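Local structure of CELL division protein FTSZ (Haloferax volcanii, 4B46) at residues Gly232-Val238 / Glu338-Gly342; Ala295-Gly301 / Arg328-Ile334. The protein binds GTP as a tubulin-like GTPase and controls archaeal cell shape, being essential for the rod-shaped cells needed for efficient swimming. All blocks are in the same frame, centred on the assembly; numbering follows the deposited sequence.

Contact 1 (Gly232-Val238 / Glu338-Gly342); sequences GYASEGV and EKVAG
Strands 228-237 and 339-347 of the C-terminal domain pair antiparallel in the CetZ sheet, and here the end of the first, A234 to G237, meets the start of the second, K339 to G342. Two hydrogen-bonded pairs grip the backbones. In A234/G342, A234 N lies 3.0 Å from G342 O, and G342 N reaches A234 O at 2.7 Å. In E236/V340, E236 N to V340 O (2.9 Å) is answered by V340 N to E236 O (2.8 Å). Beyond them V238 N makes a weak, bent bond (129° at the hydrogen) to E338 O, where the ladder ends. At the non-hydrogen-bonded pair S235/A341 the two CB atoms touch at 3.8 Å. On the same face the Y233 ring reaches across: with CG anti to the backbone N (chi1 173°), it brings CE2 to 4.1 Å from A341 CB, obliquely. K339 sets CB and CG alongside E236 O, its chain extended beyond them. On the face of A234, E236 and V340, V340 CG2 lies 4.0 Å from V238 O. That face is covered by helix 265-280, with A234 on K277 and both E236 and V340 on L274; on the other, Y233 packs against R193 and V196 of helix 179-198.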
loop_
_atom_site.group_PDB
_atom_site.type_symbol
_atom_site.label_atom_id
_atom_site.label_comp_id
_atom_site.label_asym_id
_atom_site.label_seq_id
_atom_site.Cartn_x
_atom_site.Cartn_y
_atom_site.Cartn_z
ATOM N N GLY A 232 4.925 -10.120 -0.923
ATOM C CA GLY A 232 6.218 -10.714 -0.622
ATOM C C GLY A 232 7.270 -10.117 -1.527
ATOM O O GLY A 232 6.944 -9.643 -2.617
ATOM N N TYR A 233 8.530 -10.144 -1.104
ATOM C CA TYR A 233 9.563 -9.395 -1.823
ATOM C C TYR A 233 10.951 -9.921 -1.535
ATOM O O TYR A 233 11.318 -10.121 -0.383
ATOM C CB TYR A 233 9.488 -7.903 -1.433
ATOM C CG TYR A 233 10.612 -7.017 -1.966
ATOM C CD1 TYR A 233 11.802 -6.864 -1.265
ATOM C CD2 TYR A 233 10.452 -6.285 -3.144
ATOM C CE1 TYR A 233 12.822 -6.051 -1.739
ATOM C CE2 TYR A 233 11.463 -5.456 -3.617
ATOM C CZ TYR A 233 12.641 -5.348 -2.912
ATOM O OH TYR A 233 13.645 -4.537 -3.381
ATOM N N ALA A 234 11.728 -10.124 -2.592
ATOM C CA ALA A 234 13.145 -10.412 -2.451
ATOM C C ALA A 234 13.909 -9.750 -3.588
ATOM O O ALA A 234 13.385 -9.575 -4.682
ATOM C CB ALA A 234 13.399 -11.918 -2.427
ATOM N N SER A 235 15.150 -9.366 -3.324
ATOM C CA SER A 235 15.968 -8.752 -4.358
ATOM C C SER A 235 17.426 -9.107 -4.164
ATOM O O SER A 235 17.844 -9.479 -3.069
ATOM C CB SER A 235 15.800 -7.233 -4.350
ATOM O OG SER A 235 16.428 -6.657 -3.228
ATOM N N GLU A 236 18.196 -8.991 -5.237
ATOM C CA GLU A 236 19.631 -9.206 -5.165
ATOM C C GLU A 236 20.339 -8.507 -6.319
ATOM O O GLU A 236 19.751 -8.275 -7.381
ATOM C CB GLU A 236 19.949 -10.697 -5.184
ATOM C CG GLU A 236 19.469 -11.417 -6.415
ATOM C CD GLU A 236 19.890 -12.866 -6.426
ATOM O OE1 GLU A 236 20.960 -13.183 -5.862
ATOM O OE2 GLU A 236 19.146 -13.690 -6.992
ATOM N N GLY A 237 21.606 -8.167 -6.098
ATOM C CA GLY A 237 22.397 -7.471 -7.096
ATOM C C GLY A 237 22.812 -8.363 -8.250
ATOM O O GLY A 237 22.581 -9.575 -8.222
ATOM N N VAL A 238 23.423 -7.750 -9.263
ATOM C CA VAL A 238 23.926 -8.459 -10.440
ATOM C C VAL A 238 22.805 -9.136 -11.217
ATOM O O VAL A 238 22.015 -8.468 -11.888
ATOM C CB VAL A 238 25.028 -9.483 -10.070
ATOM C CG1 VAL A 238 25.156 -10.560 -11.144
ATOM C CG2 VAL A 238 26.357 -8.775 -9.825
ATOM N N GLU A 338 20.823 -2.631 -11.727
ATOM C CA GLU A 338 21.884 -3.461 -11.168
ATOM C C GLU A 338 21.335 -4.439 -10.131
ATOM O O GLU A 338 22.086 -5.189 -9.507
ATOM C CB GLU A 338 22.992 -2.583 -10.580
ATOM C CG GLU A 338 23.707 -1.729 -11.628
ATOM C CD GLU A 338 24.433 -0.538 -11.028
ATOM O OE1 GLU A 338 24.417 -0.392 -9.786
ATOM O OE2 GLU A 338 25.014 0.257 -11.798
ATOM N N LYS A 339 20.016 -4.425 -9.964
ATOM C CA LYS A 339 19.331 -5.358 -9.076
ATOM C C LYS A 339 18.263 -6.138 -9.827
ATOM O O LYS A 339 17.670 -5.635 -10.782
ATOM C CB LYS A 339 18.649 -4.612 -7.929
ATOM C CG LYS A 339 19.559 -4.150 -6.817
ATOM C CD LYS A 339 18.725 -3.519 -5.718
ATOM C CE LYS A 339 19.581 -3.001 -4.574
ATOM N NZ LYS A 339 18.733 -2.381 -3.509
ATOM N N VAL A 340 18.022 -7.370 -9.391
ATOM C CA VAL A 340 16.828 -8.089 -9.800
ATOM C C VAL A 340 15.934 -8.245 -8.575
ATOM O O VAL A 340 16.394 -8.652 -7.506
ATOM C CB VAL A 340 17.147 -9.467 -10.412
ATOM C CG1 VAL A 340 15.860 -10.168 -10.828
ATOM C CG2 VAL A 340 18.071 -9.318 -11.613
ATOM N N ALA A 341 14.664 -7.893 -8.718
ATOM C CA ALA A 341 13.729 -8.002 -7.608
ATOM C C ALA A 341 12.524 -8.840 -8.010
ATOM O O ALA A 341 12.017 -8.716 -9.129
ATOM C CB ALA A 341 13.286 -6.622 -7.153
ATOM N N GLY A 342 12.083 -9.702 -7.100
ATOM C CA GLY A 342 10.871 -10.473 -7.304
ATOM C C GLY A 342 9.814 -10.063 -6.298
ATOM O O GLY A 342 10.091 -9.991 -5.098
#

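Contact 2 (Ala295-Gly301 / Arg328-Ile334)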
loop_
_atom_site.group_PDB
_atom_site.type_symbol
_atom_site.label_atom_id
_atom_site.label_comp_id
_atom_site.label_asym_id
_atom_site.label_seq_id
_atom_site.Cartn_x
_atom_site.Cartn_y
_atom_site.Cartn_z
ATOM N N ALA A 295 -2.819 -14.758 -7.244
ATOM C CA ALA A 295 -1.425 -14.386 -7.041
ATOM C C ALA A 295 -0.868 -13.773 -8.315
ATOM O O ALA A 295 -1.255 -14.152 -9.421
ATOM C CB ALA A 295 -0.593 -15.611 -6.638
ATOM N N LEU A 296 0.044 -12.824 -8.156
ATOM C CA LEU A 296 0.728 -12.228 -9.284
ATOM C C LEU A 296 2.199 -12.165 -8.955
ATOM O O LEU A 296 2.586 -11.628 -7.921
ATOM C CB LEU A 296 0.212 -10.815 -9.548
ATOM C CG LEU A 296 1.006 -9.981 -10.553
ATOM C CD1 LEU A 296 0.945 -10.559 -11.986
ATOM C CD2 LEU A 296 0.519 -8.523 -10.559
ATOM N N LEU A 297 3.012 -12.723 -9.841
ATOM C CA LEU A 297 4.455 -12.692 -9.706
ATOM C C LEU A 297 5.007 -11.598 -10.602
ATOM O O LEU A 297 4.643 -11.498 -11.774
ATOM C CB LEU A 297 5.050 -14.049 -10.115
ATOM C CG LEU A 297 6.568 -14.118 -10.218
ATOM C CD1 LEU A 297 7.208 -13.785 -8.875
ATOM C CD2 LEU A 297 7.010 -15.511 -10.703
ATOM N N VAL A 298 5.892 -10.781 -10.049
ATOM C CA VAL A 298 6.522 -9.729 -10.816
ATOM C C VAL A 298 8.034 -9.800 -10.651
ATOM O O VAL A 298 8.545 -9.740 -9.530
ATOM C CB VAL A 298 6.029 -8.337 -10.361
ATOM C CG1 VAL A 298 6.751 -7.240 -11.134
ATOM C CG2 VAL A 298 4.520 -8.217 -10.543
ATOM N N LEU A 299 8.744 -9.932 -11.768
ATOM C CA LEU A 299 10.208 -9.890 -11.774
ATOM C C LEU A 299 10.668 -8.582 -12.402
ATOM O O LEU A 299 10.283 -8.263 -13.508
ATOM C CB LEU A 299 10.783 -11.059 -12.575
ATOM C CG LEU A 299 11.145 -12.352 -11.847
ATOM C CD1 LEU A 299 12.267 -12.117 -10.843
ATOM C CD2 LEU A 299 9.935 -12.930 -11.158
ATOM N N ALA A 300 11.495 -7.820 -11.702
ATOM C CA ALA A 300 11.977 -6.556 -12.243
ATOM C C ALA A 300 13.492 -6.560 -12.295
ATOM O O ALA A 300 14.153 -6.942 -11.332
ATOM C CB ALA A 300 11.478 -5.393 -11.399
ATOM N N GLY A 301 14.043 -6.136 -13.424
ATOM C CA GLY A 301 15.481 -6.098 -13.581
ATOM C C GLY A 301 15.882 -5.888 -15.023
ATOM O O GLY A 301 15.027 -5.731 -15.898
ATOM N N ARG A 328 -0.808 -15.327 -12.069
ATOM C CA ARG A 328 -0.298 -14.572 -13.192
ATOM C C ARG A 328 1.166 -14.285 -12.926
ATOM O O ARG A 328 1.608 -14.290 -11.779
ATOM C CB ARG A 328 -1.082 -13.265 -13.372
ATOM C CG ARG A 328 -2.561 -13.446 -13.703
ATOM C CD ARG A 328 -3.322 -12.113 -13.562
ATOM N NE ARG A 328 -4.625 -12.150 -14.223
ATOM C CZ ARG A 328 -5.722 -12.657 -13.673
ATOM N NH1 ARG A 328 -5.683 -13.169 -12.450
ATOM N NH2 ARG A 328 -6.863 -12.659 -14.348
ATOM N N GLY A 329 1.926 -14.045 -13.987
ATOM C CA GLY A 329 3.329 -13.733 -13.835
ATOM C C GLY A 329 3.891 -13.020 -15.043
ATOM O O GLY A 329 3.528 -13.327 -16.176
ATOM N N GLY A 330 4.775 -12.061 -14.800
ATOM C CA GLY A 330 5.479 -11.392 -15.875
ATOM C C GLY A 330 6.655 -10.611 -15.342
ATOM O O GLY A 330 6.993 -10.719 -14.160
ATOM N N ASP A 331 7.289 -9.819 -16.199
ATOM C CA ASP A 331 8.391 -8.992 -15.721
ATOM C C ASP A 331 8.314 -7.511 -16.066
ATOM O O ASP A 331 7.512 -7.087 -16.899
ATOM C CB ASP A 331 9.741 -9.567 -16.155
ATOM C CG ASP A 331 9.837 -9.766 -17.641
ATOM O OD1 ASP A 331 9.293 -8.931 -18.399
ATOM O OD2 ASP A 331 10.459 -10.767 -18.043
ATOM N N TYR A 332 9.158 -6.736 -15.391
ATOM C CA TYR A 332 9.388 -5.342 -15.728
ATOM C C TYR A 332 10.827 -5.212 -16.199
ATOM O O TYR A 332 11.741 -5.077 -15.383
ATOM C CB TYR A 332 9.176 -4.437 -14.511
ATOM C CG TYR A 332 7.735 -4.193 -14.142
ATOM C CD1 TYR A 332 6.777 -3.940 -15.118
ATOM C CD2 TYR A 332 7.334 -4.193 -12.812
ATOM C CE1 TYR A 332 5.448 -3.707 -14.777
ATOM C CE2 TYR A 332 6.008 -3.968 -12.462
ATOM C CZ TYR A 332 5.072 -3.725 -13.447
ATOM O OH TYR A 332 3.764 -3.489 -13.094
ATOM N N PRO A 333 11.039 -5.275 -17.515
ATOM C CA PRO A 333 12.399 -5.096 -18.031
ATOM C C PRO A 333 12.894 -3.669 -17.802
ATOM O O PRO A 333 12.248 -2.717 -18.234
ATOM C CB PRO A 333 12.259 -5.409 -19.528
ATOM C CG PRO A 333 10.800 -5.280 -19.826
ATOM C CD PRO A 333 10.076 -5.639 -18.569
ATOM N N ILE A 334 14.023 -3.532 -17.113
ATOM C CA ILE A 334 14.585 -2.227 -16.781
ATOM C C ILE A 334 16.060 -2.185 -17.145
ATOM O O ILE A 334 16.903 -2.627 -16.366
ATOM C CB ILE A 334 14.455 -1.920 -15.276
ATOM C CG1 ILE A 334 12.993 -1.982 -14.834
ATOM C CG2 ILE A 334 15.049 -0.553 -14.946
ATOM C CD1 ILE A 334 12.802 -1.766 -13.340
HETATM O O HOH W 1 -3.556 -13.078 -10.377
#
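Strands 295-301 and 328-333 run parallel, their axes approaching to 4.4 Å at 21°, joined through helix 308-322 as a beta-alpha-beta unit. Seven backbone hydrogen bonds link the segments, from R328 N to A295 O (2.9 Å) at one end to I334 N and G301 O (2.7 Å) at the other. On one face V298 CG1 meets the Y332 ring obliquely, 3.5 Å from Y332 CD2. Y332 CB touches A300 CB at 4.0 Å. L296 lies across R328 at about a right angle, its CD1 3.7 Å from R328 CB. On the opposite face D331 CB lies against L299 O (3.0 Å), with L299 CB beside it, while L297 CB sits near G329 CA. Y332 OH is held by L197 O. R328 CG stands anti to the carbonyl carbon (chi1 -63°), and the chain, extended from there to NE, leads the guanidinium away from strand 295-301. NH1 forms a salt bridge with E326 and donates to a water lying in the guanidinium plane at its edge (3.0 Å from NH1 to the water O). A295 O accepts from both R328 N and this water, which thus ties the carbonyl to a guanidinium whose charge is paired with E326.

In the fold
Contacts 1 and 2 belong to one sheet, their centres 11 Å apart, and segment 338-342 joins them. While its one edge pairs with 232-238, the other meets 295-301, where A341 O and A300 N lie 2.8 Å apart, probably hydrogen-bonded; V340 CG1 packs on L299 CD1 at 4.1 Å. Across the sheet the order is 228-237, 339-347, 294-301, 326-333, with the last outermost within the chain. Contact 2 is nested in the chain loop closed by contact 1, and strand 339-347 follows 326-333 directly, reversing to run antiparallel between its two neighbours. Both contacts lie away from the GDP pocket, in the C-terminal domain.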